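PDB 2UVF: exopolygalacturonase from Yersinia enterocolitica, which hydrolyses polygalacturonate, the acidic backbone of pectin, from a chain end as a family 28 glycoside hydrolase, probably yielding digalacturonic acid. Local coordinates for residues I263-G267 against A345-V349; S89-Y94 against F394-F398. All blocks are in the same frame, centred on the assembly; numbering follows the deposited sequence.

Contact 1 (I263-G267 against A345-V349)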
ATOM      1  N   ILE A 263      12.394   3.827   8.852  1.00 36.56           N
ATOM      2  CA  ILE A 263      12.765   4.824   7.847  1.00 35.43           C
ATOM      3  C   ILE A 263      11.754   5.973   7.908  1.00 35.55           C
ATOM      4  O   ILE A 263      10.550   5.751   7.756  1.00 35.44           O
ATOM      5  CB  ILE A 263      12.852   4.205   6.430  1.00 35.61           C
ATOM      6  CG1 ILE A 263      13.563   2.846   6.500  1.00 33.86           C
ATOM      7  CG2 ILE A 263      13.499   5.201   5.451  1.00 34.02           C
ATOM      8  CD1 ILE A 263      13.713   2.132   5.179  1.00 35.12           C
ATOM      9  N   THR A 264      12.241   7.196   8.132  1.00 35.07           N
ATOM     10  CA  THR A 264      11.361   8.297   8.548  1.00 34.64           C
ATOM     11  C   THR A 264      11.852   9.629   7.999  1.00 34.50           C
ATOM     12  O   THR A 264      12.852   9.693   7.290  1.00 34.63           O
ATOM     13  CB  THR A 264      11.276   8.418  10.111  1.00 34.73           C
ATOM     14  OG1 THR A 264      12.577   8.704  10.630  1.00 33.79           O
ATOM     15  CG2 THR A 264      10.737   7.142  10.770  1.00 33.03           C
ATOM     16  N   GLY A 265      11.141  10.694   8.341  1.00 34.66           N
ATOM     17  CA  GLY A 265      11.522  12.040   7.952  1.00 34.60           C
ATOM     18  C   GLY A 265      10.728  12.458   6.736  1.00 35.09           C
ATOM     19  O   GLY A 265      10.255  11.602   5.973  1.00 35.15           O
ATOM     20  N   SER A 266      10.595  13.768   6.551  1.00 34.55           N
ATOM     21  CA  SER A 266       9.818  14.323   5.454  1.00 34.35           C
ATOM     22  C   SER A 266      10.575  14.437   4.138  1.00 34.55           C
ATOM     23  O   SER A 266      10.072  15.040   3.189  1.00 34.62           O
ATOM     24  CB  SER A 266       9.232  15.677   5.855  1.00 34.08           C
ATOM     25  OG  SER A 266      10.230  16.674   5.891  1.00 34.94           O
ATOM     26  N   GLY A 267      11.772  13.847   4.072  1.00 34.64           N
ATOM     27  CA  GLY A 267      12.606  13.883   2.868  1.00 34.40           C
ATOM     28  C   GLY A 267      12.091  12.984   1.746  1.00 35.01           C
ATOM     29  O   GLY A 267      11.098  12.252   1.920  1.00 34.69           O
ATOM     30  N   ALA A 345       7.736   6.165   7.613  1.00 30.94           N
ATOM     31  CA  ALA A 345       6.969   7.354   7.966  1.00 30.55           C
ATOM     32  C   ALA A 345       7.445   8.642   7.286  1.00 30.91           C
ATOM     33  O   ALA A 345       8.641   8.844   7.125  1.00 30.87           O
ATOM     34  CB  ALA A 345       6.958   7.544   9.473  1.00 31.21           C
ATOM     35  N   GLY A 346       6.493   9.498   6.905  1.00 29.70           N
ATOM     36  CA  GLY A 346       6.773  10.866   6.415  1.00 29.46           C
ATOM     37  C   GLY A 346       7.370  11.062   5.032  1.00 28.80           C
ATOM     38  O   GLY A 346       7.203  12.136   4.412  1.00 28.30           O
ATOM     39  N   PHE A 347       8.090  10.053   4.545  1.00 28.20           N
ATOM     40  CA  PHE A 347       8.894  10.265   3.348  1.00 27.90           C
ATOM     41  C   PHE A 347       8.091  10.246   2.072  1.00 28.08           C
ATOM     42  O   PHE A 347       7.011   9.661   2.022  1.00 27.86           O
ATOM     43  CB  PHE A 347      10.161   9.362   3.271  1.00 27.90           C
ATOM     44  CG  PHE A 347       9.913   7.873   3.365  1.00 27.68           C
ATOM     45  CD1 PHE A 347       9.589   7.127   2.223  1.00 28.98           C
ATOM     46  CD2 PHE A 347      10.088   7.198   4.571  1.00 27.72           C
ATOM     47  CE1 PHE A 347       9.395   5.750   2.294  1.00 25.30           C
ATOM     48  CE2 PHE A 347       9.896   5.810   4.656  1.00 27.40           C
ATOM     49  CZ  PHE A 347       9.554   5.083   3.504  1.00 26.04           C
ATOM     50  N   THR A 348       8.628  10.923   1.058  1.00 28.17           N
ATOM     51  CA  THR A 348       8.069  10.944  -0.291  1.00 28.30           C
ATOM     52  C   THR A 348       8.836   9.959  -1.180  1.00 27.79           C
ATOM     53  O   THR A 348      10.077   9.834  -1.070  1.00 28.75           O
ATOM     54  CB  THR A 348       8.081  12.393  -0.845  1.00 27.96           C
ATOM     55  OG1 THR A 348       7.205  13.177  -0.031  1.00 31.24           O
ATOM     56  CG2 THR A 348       7.588  12.487  -2.278  1.00 27.54           C
ATOM     57  N   VAL A 349       8.098   9.241  -2.022  1.00 27.03           N
ATOM     58  CA  VAL A 349       8.666   8.298  -2.986  1.00 26.22           C
ATOM     59  C   VAL A 349       8.439   8.850  -4.380  1.00 27.04           C
ATOM     60  O   VAL A 349       7.298   9.164  -4.774  1.00 26.69           O
ATOM     61  CB  VAL A 349       8.035   6.863  -2.889  1.00 25.70           C
ATOM     62  CG1 VAL A 349       8.543   5.939  -4.038  1.00 25.85           C
ATOM     63  CG2 VAL A 349       8.382   6.223  -1.602  1.00 25.20           C
TER
HETATM   64  O   HOH W   1       7.706  13.897   2.387  1.00 21.42           O

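Contact 2 (S89-Y94 against F394-F398). With SO4 (sulfate ion), chain G.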
ATOM      1  N   SER A  89      -1.268  14.454   9.105  1.00 30.08           N
ATOM      2  CA  SER A  89      -1.517  13.556   7.968  1.00 28.62           C
ATOM      3  C   SER A  89      -1.399  14.304   6.638  1.00 28.68           C
ATOM      4  O   SER A  89      -2.046  15.347   6.482  1.00 28.06           O
ATOM      5  CB  SER A  89      -2.905  12.933   8.097  1.00 28.77           C
ATOM      6  OG  SER A  89      -3.384  12.430   6.855  1.00 27.54           O
ATOM      7  N   PRO A  90      -0.565  13.791   5.691  1.00 27.74           N
ATOM      8  CA  PRO A  90      -0.548  14.309   4.327  1.00 27.86           C
ATOM      9  C   PRO A  90      -1.808  13.973   3.512  1.00 27.52           C
ATOM     10  O   PRO A  90      -2.113  14.687   2.550  1.00 28.16           O
ATOM     11  CB  PRO A  90       0.678  13.615   3.693  1.00 27.77           C
ATOM     12  CG  PRO A  90       0.794  12.341   4.428  1.00 28.27           C
ATOM     13  CD  PRO A  90       0.439  12.723   5.862  1.00 28.01           C
ATOM     14  N   ALA A  91      -2.499  12.890   3.877  1.00 26.74           N
ATOM     15  CA  ALA A  91      -3.743  12.488   3.228  1.00 26.43           C
ATOM     16  C   ALA A  91      -4.930  13.398   3.549  1.00 26.34           C
ATOM     17  O   ALA A  91      -5.783  13.619   2.692  1.00 27.39           O
ATOM     18  CB  ALA A  91      -4.091  11.068   3.603  1.00 26.01           C
ATOM     19  N   LYS A  92      -4.985  13.900   4.777  1.00 25.50           N
ATOM     20  CA  LYS A  92      -6.156  14.580   5.315  1.00 25.09           C
ATOM     21  C   LYS A  92      -6.633  15.840   4.589  1.00 24.84           C
ATOM     22  O   LYS A  92      -7.825  15.982   4.394  1.00 24.93           O
ATOM     23  CB  LYS A  92      -5.989  14.861   6.818  1.00 25.26           C
ATOM     24  CG  LYS A  92      -7.196  15.495   7.497  1.00 25.20           C
ATOM     25  CD  LYS A  92      -8.462  14.662   7.355  1.00 26.13           C
ATOM     26  CE  LYS A  92      -9.490  15.048   8.411  1.00 27.62           C
ATOM     27  NZ  LYS A  92      -9.211  16.416   8.906  1.00 30.42           N
ATOM     28  N   PRO A  93      -5.729  16.770   4.206  1.00 25.18           N
ATOM     29  CA  PRO A  93      -6.250  17.874   3.381  1.00 24.50           C
ATOM     30  C   PRO A  93      -6.926  17.417   2.065  1.00 24.11           C
ATOM     31  O   PRO A  93      -7.874  18.070   1.597  1.00 23.03           O
ATOM     32  CB  PRO A  93      -5.008  18.723   3.093  1.00 24.42           C
ATOM     33  CG  PRO A  93      -3.852  17.825   3.351  1.00 25.73           C
ATOM     34  CD  PRO A  93      -4.281  16.934   4.472  1.00 25.76           C
ATOM     35  N   TYR A  94      -6.431  16.320   1.479  1.00 23.62           N
ATOM     36  CA  TYR A  94      -7.052  15.707   0.300  1.00 22.71           C
ATOM     37  C   TYR A  94      -8.381  15.063   0.619  1.00 22.70           C
ATOM     38  O   TYR A  94      -9.308  15.155  -0.156  1.00 23.60           O
ATOM     39  CB  TYR A  94      -6.103  14.698  -0.349  1.00 21.79           C
ATOM     40  CG  TYR A  94      -4.983  15.374  -1.103  1.00 22.03           C
ATOM     41  CD1 TYR A  94      -5.126  15.728  -2.448  1.00 18.62           C
ATOM     42  CD2 TYR A  94      -3.787  15.666  -0.467  1.00 22.71           C
ATOM     43  CE1 TYR A  94      -4.098  16.358  -3.136  1.00 22.70           C
ATOM     44  CE2 TYR A  94      -2.757  16.313  -1.136  1.00 23.11           C
ATOM     45  CZ  TYR A  94      -2.901  16.646  -2.464  1.00 24.17           C
ATOM     46  OH  TYR A  94      -1.844  17.289  -3.092  1.00 21.75           O
ATOM     47  N   PHE A 394      -1.647   3.766   7.024  1.00 27.40           N
ATOM     48  CA  PHE A 394      -2.552   4.874   7.275  1.00 26.68           C
ATOM     49  C   PHE A 394      -1.913   6.222   6.969  1.00 26.15           C
ATOM     50  O   PHE A 394      -0.685   6.343   6.959  1.00 26.03           O
ATOM     51  CB  PHE A 394      -3.113   4.819   8.707  1.00 27.15           C
ATOM     52  CG  PHE A 394      -2.093   5.042   9.812  1.00 26.12           C
ATOM     53  CD1 PHE A 394      -2.044   6.258  10.479  1.00 24.88           C
ATOM     54  CD2 PHE A 394      -1.271   3.997  10.258  1.00 26.08           C
ATOM     55  CE1 PHE A 394      -1.160   6.468  11.537  1.00 22.82           C
ATOM     56  CE2 PHE A 394      -0.369   4.191  11.319  1.00 25.47           C
ATOM     57  CZ  PHE A 394      -0.311   5.430  11.951  1.00 25.48           C
ATOM     58  N   ASN A 395      -2.762   7.208   6.686  1.00 25.51           N
ATOM     59  CA  ASN A 395      -2.351   8.574   6.327  1.00 25.42           C
ATOM     60  C   ASN A 395      -1.497   8.725   5.085  1.00 24.88           C
ATOM     61  O   ASN A 395      -0.900   9.775   4.873  1.00 25.33           O
ATOM     62  CB  ASN A 395      -1.686   9.292   7.514  1.00 25.42           C
ATOM     63  CG  ASN A 395      -2.631   9.458   8.680  1.00 27.56           C
ATOM     64  OD1 ASN A 395      -3.813   9.047   8.620  1.00 27.43           O
ATOM     65  ND2 ASN A 395      -2.112  10.014   9.776  1.00 30.68           N
ATOM     66  N   ASN A 396      -1.462   7.692   4.256  1.00 25.11           N
ATOM     67  CA  ASN A 396      -0.674   7.714   3.020  1.00 24.65           C
ATOM     68  C   ASN A 396      -1.377   8.515   1.942  1.00 23.63           C
ATOM     69  O   ASN A 396      -2.587   8.533   1.879  1.00 24.67           O
ATOM     70  CB  ASN A 396      -0.417   6.278   2.517  1.00 25.02           C
ATOM     71  CG  ASN A 396       0.807   5.610   3.151  1.00 24.11           C
ATOM     72  OD1 ASN A 396       1.582   4.938   2.463  1.00 23.53           O
ATOM     73  ND2 ASN A 396       0.986   5.782   4.446  1.00 25.96           N
ATOM     74  N   PHE A 397      -0.613   9.206   1.110  1.00 23.36           N
ATOM     75  CA  PHE A 397      -1.116   9.727  -0.158  1.00 22.74           C
ATOM     76  C   PHE A 397      -0.584   8.805  -1.276  1.00 22.38           C
ATOM     77  O   PHE A 397       0.603   8.539  -1.320  1.00 22.68           O
ATOM     78  CB  PHE A 397      -0.648  11.179  -0.362  1.00 22.14           C
ATOM     79  CG  PHE A 397      -0.979  11.770  -1.728  1.00 22.86           C
ATOM     80  CD1 PHE A 397      -2.138  12.523  -1.926  1.00 21.46           C
ATOM     81  CD2 PHE A 397      -0.100  11.614  -2.802  1.00 23.63           C
ATOM     82  CE1 PHE A 397      -2.423  13.073  -3.163  1.00 20.82           C
ATOM     83  CE2 PHE A 397      -0.385  12.161  -4.045  1.00 21.80           C
ATOM     84  CZ  PHE A 397      -1.544  12.889  -4.224  1.00 20.90           C
ATOM     85  N   PHE A 398      -1.464   8.315  -2.148  1.00 22.17           N
ATOM     86  CA  PHE A 398      -1.053   7.416  -3.264  1.00 21.85           C
ATOM     87  C   PHE A 398      -1.373   8.054  -4.611  1.00 21.59           C
ATOM     88  O   PHE A 398      -2.517   8.382  -4.878  1.00 20.61           O
ATOM     89  CB  PHE A 398      -1.724   6.035  -3.198  1.00 21.63           C
ATOM     90  CG  PHE A 398      -1.251   5.168  -2.073  1.00 23.71           C
ATOM     91  CD1 PHE A 398      -0.159   4.312  -2.237  1.00 25.01           C
ATOM     92  CD2 PHE A 398      -1.911   5.180  -0.847  1.00 22.72           C
ATOM     93  CE1 PHE A 398       0.279   3.499  -1.174  1.00 22.49           C
ATOM     94  CE2 PHE A 398      -1.494   4.373   0.194  1.00 21.53           C
ATOM     95  CZ  PHE A 398      -0.396   3.535   0.033  1.00 22.17           C
TER
HETATM   96  S   SO4 G1610       0.975  15.669  -1.775  1.00 83.05           S
HETATM   97  O1  SO4 G1610       1.536  15.651  -0.421  1.00 82.61           O
HETATM   98  O2  SO4 G1610       0.545  17.031  -2.083  1.00 83.29           O
HETATM   99  O3  SO4 G1610       1.931  15.235  -2.793  1.00 82.31           O
HETATM  100  O4  SO4 G1610      -0.153  14.752  -1.808  1.00 83.26           O

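Contact 1 (I263-G267 against A345-V349)
Ile263 and Ala345 begin a run of backbone contacts in which one turn of a right-handed parallel beta-helix, the fold of family 28, lies along the next. Two conventional hydrogen bonds mark its ends. Ala345 N gives its proton to Ile263 O at 2.8 Å, arriving almost in line with the carbonyl, although the angle at the hydrogen is only 141°. At the other end the bond from Thr348 N to Gly267 O is straighter, with 168° at the hydrogen.

Weaker CA-H...O contacts fill the interval: Thr264 CA approaches Ala345 O at 3.1 Å, and Ser266 CA faces Gly346 O. The turn at Gly346, made with positive phi, brings its carbonyl carbon C to 3.1 Å from Gly265 O. A water extends the polar network, donating to Ser266 O and Gly346 O while accepting from Thr348 OG1 at 2.6 Å.

The apolar part centres on Phe347. With chi1 at 56°, its CG sits between the backbone N and carbonyl carbon, and the ring runs back alongside the segment toward Ile263. Its edge meets that residue: CE2 is 3.2 Å from Ile263 O, which lies in the ring plane, and 3.7 Å from Ile263 CG2. On the other flank, Thr264 CG2 touches Ala345 CB, while Thr264 OG1 bonds to Asn210 of the preceding coil.

Successive coils are thus joined at this bend chiefly through main-chain polar groups. The aromatic edge, polarised positive, probably complements Ile263 O, and the water links three oxygens that could not all bond directly to one another.

Contact 2 (S89-Y94 against F394-F398)
Phe397 points the CE1 edge of its ring at the face of Tyr94, a tilted edge-to-face pair with centroids 4.7 Å apart and planes at 51°. CE1 stands 3.5 Å above the Tyr94 plane, over its centre. Phe397 reaches this place because its CG is anti to the backbone N (chi1 173°), carrying the ring out from the strand toward the helix.

A sulfate, probably from the crystallisation liquor, lies over one face of Phe397, its S above the ring centre and its O4 nearest. Tyr94 OH is 2.6 Å from sulfate O2, but Asp284 is also a partner of this hydroxyl, so the destination of its proton is unsettled. Arg288 supplies another bond to the anion.

Beyond the rings, the turn before the helix rests on the backbone of Asn395 and Asn396. Pro90 brings CG and CD up to a carbonyl, CG lying 3.1 Å from Asn395 O, while Ala91 directs its methyl group at the next one, with CB 3.4 Å from Asn396 O. Ser89 lies alongside the Asn395 side chain, OG 3.6 Å from Asn395 CB. That same OG, anti to its own backbone N (chi1 160°), accepts from Lys92 N and so caps the helical turn. No hydrogen bond spans the two segments; they meet instead through the aromatic pair and van der Waals contacts, two of them with backbone carbonyls.

Around this interface, Asn395 also touches Asn85 of helix 81-88, and Tyr94 meets the ring of Tyr430. The backbone of Phe397 bonds to Leu370 and His372, while Asn396 bonds to Tyr430. Helix 92-100, assigned with 81-88 to the fibronectin-type region, therefore rests on a bend of the beta-helix flanked by coils before and after it.

In the fold
Followed from the N terminus, the chain first supplies residues 89-94, at the start of helix 92-100 in the fibronectin-type region, completes the strands of that region and then winds into the beta-helix. Residues 263-267 leave strand 258-264; after 77 further residues, among them helices 301-304, 307-317 and 322-328, contact 1 closes the first loop with residues 345-349. The chain continues through strands 365-368 and 371-373 to residues 394-398, where contact 2 closes a far longer loop of 299 residues that holds contact 1 entirely within it. The centres lie about 13 Å apart. Contact 1 joins neighbouring coils inside the catalytic fold, whereas contact 2 ties the N-terminal domain to that fold.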